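PDB 7B4O: superoxide dismutase [Cu-Zn] from Bacteroidetes bacterium GWA2_30_7, which catalyses the disproportionation of superoxide to dioxygen and hydrogen peroxide as a copper-zinc enzyme, captured here with zinc at both metal positions. Local coordinates for residues 124-129 and 141-146; 48-53 and 91-96; 41-46 and 99-104. All coordinates share one frame; numbering follows the deposited sequence.

Contact 1 (124-129 and 141-146); sequences IVHKNE and GARVAC. With ZN (zinc ion), chain E.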
# COMPACT_ATOMS: atom_id res chain seq x y z
N ILE A 124 4.66 9.88 1.42
CA ILE A 124 5.59 10.53 0.47
C ILE A 124 6.74 11.09 1.28
O ILE A 124 6.51 11.78 2.27
CB ILE A 124 4.89 11.62 -0.36
CG1 ILE A 124 3.85 11.03 -1.32
CG2 ILE A 124 5.92 12.45 -1.11
CD1 ILE A 124 4.45 10.20 -2.46
N VAL A 125 7.97 10.79 0.85
CA VAL A 125 9.18 11.44 1.37
C VAL A 125 9.64 12.42 0.30
O VAL A 125 9.63 12.08 -0.88
CB VAL A 125 10.26 10.43 1.77
CG1 VAL A 125 11.48 11.12 2.35
CG2 VAL A 125 9.71 9.39 2.74
N HIS A 126 10.00 13.62 0.72
CA HIS A 126 10.37 14.73 -0.18
C HIS A 126 11.89 14.92 -0.25
O HIS A 126 12.62 14.51 0.66
CB HIS A 126 9.66 16.01 0.24
CG HIS A 126 8.20 16.01 -0.05
ND1 HIS A 126 7.70 16.38 -1.27
CD2 HIS A 126 7.12 15.72 0.73
CE1 HIS A 126 6.37 16.29 -1.24
NE2 HIS A 126 5.99 15.90 -0.02
N LYS A 127 12.32 15.56 -1.32
CA LYS A 127 13.75 15.86 -1.57
C LYS A 127 14.25 16.88 -0.54
O LYS A 127 15.37 16.72 -0.06
CB LYS A 127 13.93 16.39 -3.00
CG LYS A 127 15.37 16.72 -3.36
CD LYS A 127 15.55 17.24 -4.76
CE LYS A 127 16.94 17.80 -4.99
NZ LYS A 127 17.99 17.02 -4.30
N ASN A 128 13.44 17.89 -0.23
CA ASN A 128 13.85 19.01 0.64
C ASN A 128 13.03 19.00 1.93
O ASN A 128 12.10 18.21 2.10
CB ASN A 128 13.73 20.33 -0.10
CG ASN A 128 14.58 20.34 -1.36
OD1 ASN A 128 15.71 19.83 -1.37
ND2 ASN A 128 14.02 20.86 -2.43
N GLU A 129 13.44 19.88 2.84
CA GLU A 129 12.82 20.07 4.16
C GLU A 129 11.43 20.68 3.97
O GLU A 129 11.24 21.57 3.11
CB GLU A 129 13.75 20.96 4.98
CG GLU A 129 13.24 21.29 6.36
CD GLU A 129 14.25 22.09 7.18
OE1 GLU A 129 15.42 22.22 6.75
OE2 GLU A 129 13.86 22.60 8.24
N GLY A 141 9.47 20.31 -2.11
CA GLY A 141 10.00 19.96 -3.43
C GLY A 141 9.63 18.55 -3.85
O GLY A 141 8.54 18.06 -3.47
N ALA A 142 10.51 17.92 -4.62
CA ALA A 142 10.19 16.68 -5.38
C ALA A 142 9.91 15.53 -4.41
O ALA A 142 10.28 15.57 -3.21
CB ALA A 142 11.32 16.35 -6.31
N ARG A 143 9.26 14.50 -4.95
CA ARG A 143 8.90 13.28 -4.21
C ARG A 143 9.97 12.23 -4.50
O ARG A 143 10.15 11.90 -5.69
CB ARG A 143 7.51 12.83 -4.65
CG ARG A 143 6.47 13.91 -4.49
CD ARG A 143 5.10 13.55 -5.04
NE ARG A 143 4.24 14.72 -4.85
CZ ARG A 143 2.92 14.68 -4.74
NH1 ARG A 143 2.25 13.55 -4.81
NH2 ARG A 143 2.27 15.82 -4.55
N VAL A 144 10.66 11.77 -3.47
CA VAL A 144 11.80 10.83 -3.65
C VAL A 144 11.35 9.40 -3.37
O VAL A 144 12.08 8.47 -3.75
CB VAL A 144 13.03 11.22 -2.80
CG1 VAL A 144 13.49 12.62 -3.15
CG2 VAL A 144 12.83 11.08 -1.31
N ALA A 145 10.23 9.21 -2.69
CA ALA A 145 9.76 7.85 -2.34
C ALA A 145 8.26 7.87 -2.06
O ALA A 145 7.74 8.93 -1.67
CB ALA A 145 10.54 7.29 -1.19
N CYS A 146 7.61 6.75 -2.29
CA CYS A 146 6.14 6.61 -2.17
C CYS A 146 5.87 5.22 -1.61
O CYS A 146 6.51 4.24 -2.05
CB CYS A 146 5.46 6.80 -3.52
SG CYS A 146 3.65 6.86 -3.48
ZN ZN E . 4.19 16.00 0.73
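His-126 meets Gly-141 where strand 122-126 runs out into a loop: ring atom ND1 donates to Gly-141 O at 2.9 Å, approaching from above the carbonyl plane, and makes a second, weak bond to Ala-142 O. These bonds restrain the rotation of the imidazole, whose NE2 binds zinc at 2.0 Å together with His-51 and His-53. The face that carries the zinc is tightly filled. Methyl CG2 of Ile-124 sits over one face of the His-126 ring, offset toward its rim, and also lies 3.7 Å from Arg-143 CG. The other branch of Ile-124, with CG1 beside the backbone N (chi1 -67°), carries CD1 to within 3.6 Å of Cys-146 SG, which forms the disulfide with Cys-58. Beyond its aliphatic part, the extended Arg-143 side chain passes NH1 on to Gly-63 O and Gly-67 O. The two strands are antiparallel neighbours in the Greek-key beta-barrel of the Cu,Zn superoxide dismutases, and their register is broken by a classic beta bulge: Val-144 and Ala-145 both face Val-125. Val-125 O accepts a bond from Val-144 N at 2.8 Å and a weak one from Ala-145 N, while Val-125 N donates to Ala-145 O. Val-144 CG2, lying between its own backbone N and carbonyl carbon, comes 3.4 Å from Val-125 O and packs obliquely against Val-125 CG1. Toward solvent the contact thins. Lys-127 N still bonds to Ala-142 O at 2.8 Å, but its side chain touches Val-144 CG1 with CB alone (3.8 Å) and then runs away from the partner segment, while Asn-128 approaches Gly-141 only loosely at the exposed end.

Contact 2 (48-53 and 91-96); sequences HGFHIH and GNITAD. With ZN (zinc ion), chain E.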
# COMPACT_ATOMS: atom_id res chain seq x y z
N HIS A 48 14.07 15.98 5.43
CA HIS A 48 13.18 15.62 4.31
C HIS A 48 11.73 15.68 4.77
O HIS A 48 11.40 15.02 5.76
CB HIS A 48 13.52 14.22 3.80
CG HIS A 48 14.87 14.14 3.19
ND1 HIS A 48 15.06 14.29 1.86
CD2 HIS A 48 16.08 13.92 3.74
CE1 HIS A 48 16.35 14.17 1.58
NE2 HIS A 48 17.00 13.93 2.72
N GLY A 49 10.90 16.42 4.04
CA GLY A 49 9.44 16.38 4.23
C GLY A 49 8.94 14.95 4.27
O GLY A 49 9.35 14.12 3.46
N PHE A 50 8.03 14.70 5.20
CA PHE A 50 7.57 13.34 5.57
C PHE A 50 6.05 13.43 5.76
O PHE A 50 5.62 13.96 6.80
CB PHE A 50 8.31 12.89 6.83
CG PHE A 50 8.06 11.49 7.28
CD1 PHE A 50 8.63 10.40 6.63
CD2 PHE A 50 7.28 11.25 8.41
CE1 PHE A 50 8.40 9.10 7.08
CE2 PHE A 50 7.06 9.96 8.87
CZ PHE A 50 7.62 8.89 8.20
N HIS A 51 5.28 13.01 4.76
CA HIS A 51 3.83 13.33 4.71
C HIS A 51 2.98 12.13 4.34
O HIS A 51 3.42 11.26 3.56
CB HIS A 51 3.55 14.39 3.66
CG HIS A 51 4.32 15.65 3.83
ND1 HIS A 51 4.76 16.35 2.73
CD2 HIS A 51 4.73 16.32 4.93
CE1 HIS A 51 5.39 17.44 3.14
NE2 HIS A 51 5.40 17.43 4.50
N ILE A 52 1.75 12.14 4.84
CA ILE A 52 0.68 11.26 4.32
C ILE A 52 -0.01 12.04 3.21
O ILE A 52 -0.52 13.18 3.49
CB ILE A 52 -0.31 10.81 5.40
CG1 ILE A 52 0.41 10.21 6.61
CG2 ILE A 52 -1.32 9.85 4.81
CD1 ILE A 52 -0.51 9.77 7.72
N HIS A 53 -0.03 11.49 2.01
CA HIS A 53 -0.73 12.09 0.86
C HIS A 53 -2.06 11.36 0.64
O HIS A 53 -2.27 10.28 1.21
CB HIS A 53 0.18 12.14 -0.37
CG HIS A 53 1.20 13.23 -0.34
ND1 HIS A 53 1.33 14.12 -1.37
CD2 HIS A 53 2.14 13.57 0.57
CE1 HIS A 53 2.31 14.98 -1.10
NE2 HIS A 53 2.86 14.64 0.06
N GLY A 91 5.71 16.22 9.43
CA GLY A 91 6.91 17.04 9.61
C GLY A 91 8.07 16.60 8.72
O GLY A 91 7.87 16.46 7.50
N ASN A 92 9.24 16.41 9.33
CA ASN A 92 10.49 16.06 8.61
C ASN A 92 11.08 14.80 9.22
O ASN A 92 10.96 14.58 10.44
CB ASN A 92 11.52 17.18 8.65
CG ASN A 92 11.07 18.36 7.81
OD1 ASN A 92 11.08 18.28 6.59
ND2 ASN A 92 10.66 19.44 8.45
N ILE A 93 11.77 14.05 8.37
CA ILE A 93 12.68 12.98 8.83
C ILE A 93 14.11 13.41 8.48
O ILE A 93 14.32 13.99 7.40
CB ILE A 93 12.28 11.61 8.24
CG1 ILE A 93 13.09 10.50 8.90
CG2 ILE A 93 12.37 11.60 6.73
CD1 ILE A 93 12.58 9.11 8.62
N THR A 94 15.04 13.17 9.39
CA THR A 94 16.45 13.58 9.24
C THR A 94 17.28 12.35 8.88
O THR A 94 17.25 11.36 9.63
CB THR A 94 16.97 14.27 10.50
OG1 THR A 94 16.15 15.41 10.74
CG2 THR A 94 18.42 14.70 10.36
N ALA A 95 18.00 12.44 7.76
CA ALA A 95 18.98 11.42 7.34
C ALA A 95 20.38 11.82 7.84
O ALA A 95 20.74 12.99 7.74
CB ALA A 95 18.94 11.26 5.84
N ASP A 96 21.12 10.83 8.35
CA ASP A 96 22.52 11.00 8.81
C ASP A 96 23.47 11.03 7.60
O ASP A 96 23.00 10.98 6.44
CB ASP A 96 22.89 9.94 9.84
CG ASP A 96 22.98 8.51 9.33
OD1 ASP A 96 23.09 8.32 8.11
OD2 ASP A 96 22.94 7.59 10.18
ZN ZN E . 4.19 16.00 0.73
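Strand 89-95 of the Greek-key barrel pairs with the metal-binding strand 46-53 through His-48 and Ile-93, an antiparallel hydrogen-bonded pair. His-48 N donates to Ile-93 O at 2.8 Å, and Ile-93 N returns a bond of the same length to His-48 O. Phe-50 N then reaches Gly-91 O at 2.9 Å. The N-to-C directions of the two short strand segments differ by 129°, and beyond this bond the strands splay: the His-51 ring still passes near Gly-91 O, whereas His-53 does not touch segment 91-96. Both histidines bind the same zinc, through ND1 and NE2 respectively, the histidine-X-histidine pair of the site that normally holds copper in this family. Gly-49 faces Asn-92 in a non-hydrogen-bonded pair. With CG beside its backbone N (chi1 -70°), the Asn-92 amide folds back over the neighbouring strand, its OD1 lying 3.2 Å from His-48 C while accepting a hydrogen bond from Asp-130 N. The carboxylate of Asp-130 in turn holds His-51 NE2, which places Asn-92 one step behind Asp-130, probably helping to position it. An alanine here would remove the carboxamide and is likely to leave Asp-130 N without this acceptor, giving the aspartate more freedom to drift from His-51. On the barrel's inner face, Ile-93 CG2 sits 3.9 Å from Phe-50 CD1 and obliquely to the ring. Strand 122-126 flanks strand 46-53 across from strand 89-95, while Phe-50 and Ile-93 pack against Leu-103 of strand 101-107 and Ala-38 of strand 33-41.

Contact 3 (41-46 and 99-104); sequences NGLSPG and GKAHLE. With ZN (zinc ion), chain G.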
# COMPACT_ATOMS: atom_id res chain seq x y z
N ASN A 41 16.49 4.41 4.33
CA ASN A 41 17.88 4.46 3.83
C ASN A 41 17.90 5.11 2.44
O ASN A 41 16.84 5.23 1.80
CB ASN A 41 18.48 3.06 3.78
CG ASN A 41 18.58 2.41 5.15
OD1 ASN A 41 19.47 2.74 5.93
ND2 ASN A 41 17.64 1.54 5.47
N GLY A 42 19.09 5.50 2.00
CA GLY A 42 19.31 6.02 0.64
C GLY A 42 18.94 7.49 0.50
O GLY A 42 18.87 7.96 -0.64
N LEU A 43 18.73 8.20 1.62
CA LEU A 43 18.38 9.64 1.60
C LEU A 43 19.63 10.51 1.56
O LEU A 43 20.62 10.17 2.20
CB LEU A 43 17.54 9.98 2.83
CG LEU A 43 16.08 9.61 2.73
CD1 LEU A 43 15.46 9.56 4.10
CD2 LEU A 43 15.32 10.56 1.82
N SER A 44 19.54 11.66 0.90
CA SER A 44 20.58 12.71 1.03
C SER A 44 20.60 13.14 2.49
O SER A 44 19.55 13.25 3.13
CB SER A 44 20.37 13.85 0.08
OG SER A 44 19.13 14.49 0.30
N PRO A 45 21.78 13.36 3.09
CA PRO A 45 21.84 13.82 4.48
C PRO A 45 21.03 15.10 4.67
O PRO A 45 21.03 15.95 3.79
CB PRO A 45 23.34 14.05 4.72
CG PRO A 45 23.98 13.08 3.77
CD PRO A 45 23.12 13.13 2.53
N GLY A 46 20.36 15.20 5.82
CA GLY A 46 19.59 16.39 6.23
C GLY A 46 18.10 16.10 6.31
O GLY A 46 17.70 14.91 6.39
N GLY A 99 22.98 8.42 4.94
CA GLY A 99 21.66 8.37 4.28
C GLY A 99 20.64 7.57 5.08
O GLY A 99 19.54 7.35 4.55
N LYS A 100 20.98 7.15 6.29
CA LYS A 100 20.07 6.41 7.19
C LYS A 100 19.23 7.42 7.97
O LYS A 100 19.78 8.38 8.51
CB LYS A 100 20.83 5.50 8.15
CG LYS A 100 19.97 4.67 9.09
CD LYS A 100 20.79 3.69 9.91
CE LYS A 100 21.18 2.45 9.14
NZ LYS A 100 20.03 1.55 8.89
N ALA A 101 17.93 7.17 8.04
CA ALA A 101 16.97 8.08 8.68
C ALA A 101 16.08 7.28 9.63
O ALA A 101 15.45 6.31 9.19
CB ALA A 101 16.17 8.81 7.63
N HIS A 102 16.03 7.73 10.88
CA HIS A 102 15.16 7.17 11.93
C HIS A 102 14.28 8.30 12.46
O HIS A 102 14.80 9.40 12.74
CB HIS A 102 15.99 6.51 13.03
CG HIS A 102 15.20 6.00 14.17
ND1 HIS A 102 14.43 4.84 14.10
CD2 HIS A 102 15.06 6.47 15.42
CE1 HIS A 102 13.85 4.64 15.28
NE2 HIS A 102 14.23 5.62 16.09
N LEU A 103 13.00 8.02 12.61
CA LEU A 103 12.05 8.96 13.26
C LEU A 103 11.12 8.15 14.14
O LEU A 103 10.67 7.08 13.72
CB LEU A 103 11.28 9.73 12.19
CG LEU A 103 10.17 10.65 12.71
CD1 LEU A 103 10.74 11.74 13.60
CD2 LEU A 103 9.38 11.24 11.57
N GLU A 104 10.88 8.66 15.35
CA GLU A 104 9.89 8.12 16.30
C GLU A 104 9.19 9.31 16.95
O GLU A 104 9.88 10.16 17.51
CB GLU A 104 10.63 7.25 17.31
CG GLU A 104 9.77 6.45 18.23
CD GLU A 104 10.65 5.62 19.15
OE1 GLU A 104 10.22 5.44 20.30
OE2 GLU A 104 11.79 5.20 18.73
ZN ZN G . 13.86 5.67 18.06
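The flat carboxamide of Asn-41 is met by Lys-100 at its oxygen: NZ lies in the carbonyl plane on a lone pair of OD1, 3.2 Å away. The two side chains run side by side in the same direction, and neither face of the amide is stacked by segment 99-104. Lys-100 gets there by bending at its far end (chi3 -79°, chi4 -71°), which curls the chain round OD1 and leaves CE 3.6 Å from that oxygen. The imidazole of His-102 lies away from segment 41-46; its NE2 binds a zinc ion at 2.0 Å and its ND1 is hydrogen-bonded to Asp-39. Glu-104, two residues on along the strand, adds OE2 at 2.2 Å to the same zinc. Gly-99 O accepts a hydrogen bond from Leu-43 N at 3.2 Å (N-H...O 159°), again in the carbonyl plane and on a lone pair, and is touched by the CA-H of Asn-41. Gly-99 CA presses to 2.9 Å from Leu-43 O, where a side chain would collide with that oxygen. Leu-43 then turns inward, its CD1 3.7 Å from Ala-101 CB, and the pair adjoins Ala-95. The contact joins the connection from strand 33-41 to strand 46-53 to the start of strand 101-107, near one end of the barrel. Chemically it couples a backbone bond and one apolar contact to a more outlying lysine-amide bond; since the amide is neutral, that bond probably orients the ammonium group without cancelling its charge.

In the fold
Contacts 1 and 2, with centres about 8 Å apart, share the zinc in the copper position: Ile-124 N bonds to His-51 O at 2.8 Å, and His-48 ND1 is hydrogen-bonded to His-126 O at 2.7 Å. His-69 is associated with both this site and the neighbouring zinc site. Contact 3 lies toward one end of the barrel, its centre about 9 Å from that of contact 2, which is nested within the chain loop it closes; Ala-95 N bonds to Gly-46 O at 2.8 Å. Leu-43 CD2 also packs 3.9 Å from Val-125 CG1 of contact 1. The zinc on His-102 and Glu-104 stands apart, 22.4 Å from the active-site zinc.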